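Local coordinates for protein PKS (Streptomyces albus, PDB 4OQJ) that probably catalyses decarboxylative condensation of acyl units as a ketosynthase in the assembly of the antibiotic oxazolomycin, at residues L205-S209 against G210-M214; A376-A379 against G380-T384. One frame throughout, in Å; residues are numbered along the deposited sequence.

Contact 1 (L205-S209 against G210-M214); sequences LSLLS and GDCTM
Ser206 and Asp211 face each other across the turn where helix 195-209 runs out, hydroxyl against carboxylate: Ser206 OG stands 2.8 Å from Asp211 OD2. Ser206 OG is also hydrogen-bonded to Tyr135 OH, so its one proton has a choice of acceptors, and Asp211 OD2 bonds to His201 of the second subunit, holding the carboxylate between two chains. Asp211 CG lies anti to its carbonyl carbon and beside its backbone N (chi1 -74°), which turns the carboxylate back toward Ser206; Asp211 OD1 is met by a water 2.9 Å away. On another side of the turn, Leu207 CD2 slides over the backbone that leaves the helix, 3.5 Å from Thr213 C, and touches Cys212 SG at 4.1 Å. Ser209 OG folds back to Leu205 O at 2.8 Å, above the plane of that carbonyl, while Ser209 N comes to the same oxygen from the opposite face. The backbone closes the end: Asp211 N bonds to Ser206 O at 3.0 Å, and Gly210 N makes a weak bond to Leu207 O at 3.3 Å. With Gly210 at positive phi (89°) as the C-prime residue, this is a Schellman motif, leading into strand 214-221.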
# COMPACT_ATOMS: atom_id res chain seq x y z
N LEU A 205 7.98 1.40 -6.63
CA LEU A 205 8.79 0.56 -5.72
C LEU A 205 8.65 -0.92 -6.08
O LEU A 205 9.64 -1.66 -6.14
CB LEU A 205 8.35 0.76 -4.27
CG LEU A 205 9.36 1.39 -3.32
CD1 LEU A 205 9.85 2.74 -3.85
CD2 LEU A 205 8.73 1.55 -1.96
N SER A 206 7.42 -1.35 -6.34
CA SER A 206 7.17 -2.73 -6.76
C SER A 206 7.92 -3.08 -8.03
O SER A 206 8.55 -4.14 -8.11
CB SER A 206 5.68 -2.96 -6.99
OG SER A 206 5.11 -3.66 -5.92
N LEU A 207 7.83 -2.20 -9.03
CA LEU A 207 8.49 -2.40 -10.31
C LEU A 207 9.99 -2.50 -10.16
O LEU A 207 10.63 -3.34 -10.79
CB LEU A 207 8.19 -1.26 -11.29
CG LEU A 207 6.84 -1.31 -12.00
CD1 LEU A 207 6.58 0.01 -12.71
CD2 LEU A 207 6.81 -2.43 -13.01
N LEU A 208 10.55 -1.63 -9.34
CA LEU A 208 11.99 -1.60 -9.21
C LEU A 208 12.49 -2.78 -8.37
O LEU A 208 13.62 -3.23 -8.53
CB LEU A 208 12.42 -0.26 -8.62
CG LEU A 208 12.15 0.95 -9.54
CD1 LEU A 208 12.56 2.24 -8.87
CD2 LEU A 208 12.84 0.80 -10.89
N SER A 209 11.64 -3.31 -7.49
CA SER A 209 11.98 -4.47 -6.67
C SER A 209 11.79 -5.79 -7.41
O SER A 209 12.27 -6.83 -6.97
CB SER A 209 11.14 -4.51 -5.40
OG SER A 209 11.30 -3.33 -4.62
N GLY A 210 11.03 -5.76 -8.51
CA GLY A 210 10.71 -6.95 -9.27
C GLY A 210 9.47 -7.74 -8.86
O GLY A 210 9.33 -8.89 -9.23
N ASP A 211 8.56 -7.13 -8.09
CA ASP A 211 7.27 -7.76 -7.84
C ASP A 211 6.53 -8.01 -9.16
O ASP A 211 5.67 -8.88 -9.24
CB ASP A 211 6.36 -6.88 -6.95
CG ASP A 211 6.77 -6.85 -5.48
OD1 ASP A 211 7.59 -7.69 -5.07
OD2 ASP A 211 6.23 -5.96 -4.74
N CYS A 212 6.84 -7.21 -10.18
CA CYS A 212 6.10 -7.21 -11.44
C CYS A 212 6.87 -6.50 -12.56
O CYS A 212 7.87 -5.84 -12.31
CB CYS A 212 4.73 -6.53 -11.26
SG CYS A 212 4.78 -4.92 -10.51
N THR A 213 6.39 -6.65 -13.80
CA THR A 213 7.06 -6.05 -14.96
C THR A 213 6.28 -4.84 -15.47
O THR A 213 6.84 -3.97 -16.15
CB THR A 213 7.27 -7.08 -16.08
OG1 THR A 213 6.02 -7.51 -16.61
CG2 THR A 213 8.04 -8.29 -15.54
N MSE A 214 5.00 -4.77 -15.13
CA MSE A 214 4.17 -3.59 -15.38
C MSE A 214 3.29 -3.37 -14.18
O MSE A 214 3.04 -4.30 -13.42
CB MSE A 214 3.30 -3.76 -16.63
CG MSE A 214 4.01 -3.64 -17.95
SE MSE A 214 2.88 -4.32 -19.42
CE MSE A 214 1.23 -3.48 -18.98
O HOH W 1 10.54 -4.66 -13.63
O HOH W 2 10.35 -8.23 -4.46

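Contact 2 (A376-A379 against G380-T384); sequences AGMA and GLIKT
The chain here is regular alpha helix, with phi near -65° and four successive i to i+4 bonds running from Gly380 N to Ala376 O through to Lys383 N to Ala379 O. It is the first part of helix 376-390, and these turns are buried in the thiolase-like ketosynthase fold. The shortest of the four backbone bonds joins Leu381 N to Gly377 O at 2.8 Å.

Met378, a selenomethionine, stands out from the helix toward helix 195-209, and its end lies beside the side chains three and four residues on. Its CE lies 4.4 Å from Leu381 CD2 and its SE is equally far from Ile382 CD1, a loose contact with both. In Leu381, chi1 of 178° sends CG away from its own N, and the side chain then meets Met378 CE as well as Leu197 and Val200 of helix 195-209; Met378 meets Ser196 and Val200 of that same helix. This face of the segment is therefore a largely apolar interface between helices 376-390 and 195-209. Ile382 is turned differently: its CG1 branch is the one beside the backbone N, which carries it back over the preceding turn, where Ile382 CG1 lies 3.3 Å from Met378 O.

Elsewhere on the helix Ala379 touches Phe32 and Val365 of the surrounding loops. Lys383 runs out from the helix with its chain extended beyond CG, and NZ makes a salt bridge to Glu327 and a hydrogen bond to Tyr325, both on strand 325-327. That pairing gives a buried ammonium group a carboxylate partner and ties the helix to the central sheet. Thr384 packs against the same strand and against Ala431 and Val433 of strand 430-436, while its hydroxyl turns back to the helix: Thr384 OG1 donates to Gly380 O at 2.9 Å, on the opposite face of that carbonyl from Thr384 N.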
# COMPACT_ATOMS: atom_id res chain seq x y z
N ALA A 376 -7.24 13.19 -6.73
CA ALA A 376 -6.70 14.52 -7.04
C ALA A 376 -5.33 14.41 -7.69
O ALA A 376 -5.03 15.13 -8.63
CB ALA A 376 -6.63 15.38 -5.79
N GLY A 377 -4.52 13.50 -7.17
CA GLY A 377 -3.18 13.31 -7.69
C GLY A 377 -3.17 12.77 -9.11
O GLY A 377 -2.22 13.03 -9.85
N MSE A 378 -4.20 12.01 -9.49
CA MSE A 378 -4.29 11.53 -10.88
C MSE A 378 -4.57 12.70 -11.81
O MSE A 378 -3.97 12.81 -12.88
CB MSE A 378 -5.41 10.48 -11.05
CG MSE A 378 -5.04 9.04 -10.70
SE MSE A 378 -3.57 8.35 -11.79
CE MSE A 378 -2.45 8.41 -10.32
N ALA A 379 -5.47 13.59 -11.42
CA ALA A 379 -5.77 14.74 -12.24
C ALA A 379 -4.51 15.60 -12.40
O ALA A 379 -4.20 16.09 -13.49
CB ALA A 379 -6.92 15.55 -11.63
N GLY A 380 -3.74 15.74 -11.32
CA GLY A 380 -2.51 16.53 -11.36
C GLY A 380 -1.39 15.89 -12.19
O GLY A 380 -0.72 16.56 -12.97
N LEU A 381 -1.19 14.58 -12.00
CA LEU A 381 -0.13 13.87 -12.71
C LEU A 381 -0.44 13.77 -14.20
O LEU A 381 0.43 14.01 -15.05
CB LEU A 381 0.07 12.47 -12.11
CG LEU A 381 1.11 11.55 -12.77
CD1 LEU A 381 2.47 12.21 -12.87
CD2 LEU A 381 1.20 10.25 -12.00
N ILE A 382 -1.69 13.43 -14.53
CA ILE A 382 -2.06 13.27 -15.92
C ILE A 382 -2.02 14.61 -16.64
O ILE A 382 -1.59 14.65 -17.77
CB ILE A 382 -3.44 12.59 -16.08
CG1 ILE A 382 -3.30 11.11 -15.67
CG2 ILE A 382 -3.92 12.66 -17.54
CD1 ILE A 382 -4.59 10.34 -15.58
N LYS A 383 -2.40 15.71 -15.99
CA LYS A 383 -2.25 17.03 -16.63
C LYS A 383 -0.79 17.25 -16.98
O LYS A 383 -0.47 17.72 -18.06
CB LYS A 383 -2.74 18.17 -15.71
CG LYS A 383 -2.12 19.55 -16.00
CD LYS A 383 -2.56 20.59 -14.96
CE LYS A 383 -1.86 21.94 -15.19
NZ LYS A 383 -2.27 22.88 -14.14
N THR A 384 0.09 16.92 -16.04
CA THR A 384 1.51 17.20 -16.19
C THR A 384 2.10 16.31 -17.29
O THR A 384 2.92 16.75 -18.08
CB THR A 384 2.26 17.00 -14.84
OG1 THR A 384 1.71 17.90 -13.86
CG2 THR A 384 3.74 17.26 -14.98

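How the contacts relate
Contact 1 comes first along the chain, at the C-terminal end of helix 195-209, and contact 2 follows in the opening turns of helix 376-390. Their centres are 22 Å apart, with nearest atoms about 12 Å apart, so they do not touch. Helix 195-209 connects them: its last turn forms contact 1, while its earlier turns pack against contact 2. Both also border the same mixed sheet, contact 1 by leading into strand 214-221 and contact 2 through strands 325-327 and 430-436. Contact 1 lies in the N-terminal and contact 2 in the C-terminal ketoacyl synthase range of one ketosynthase, and the two parts meet where these helices pack. Contact 1 alone reaches the second subunit.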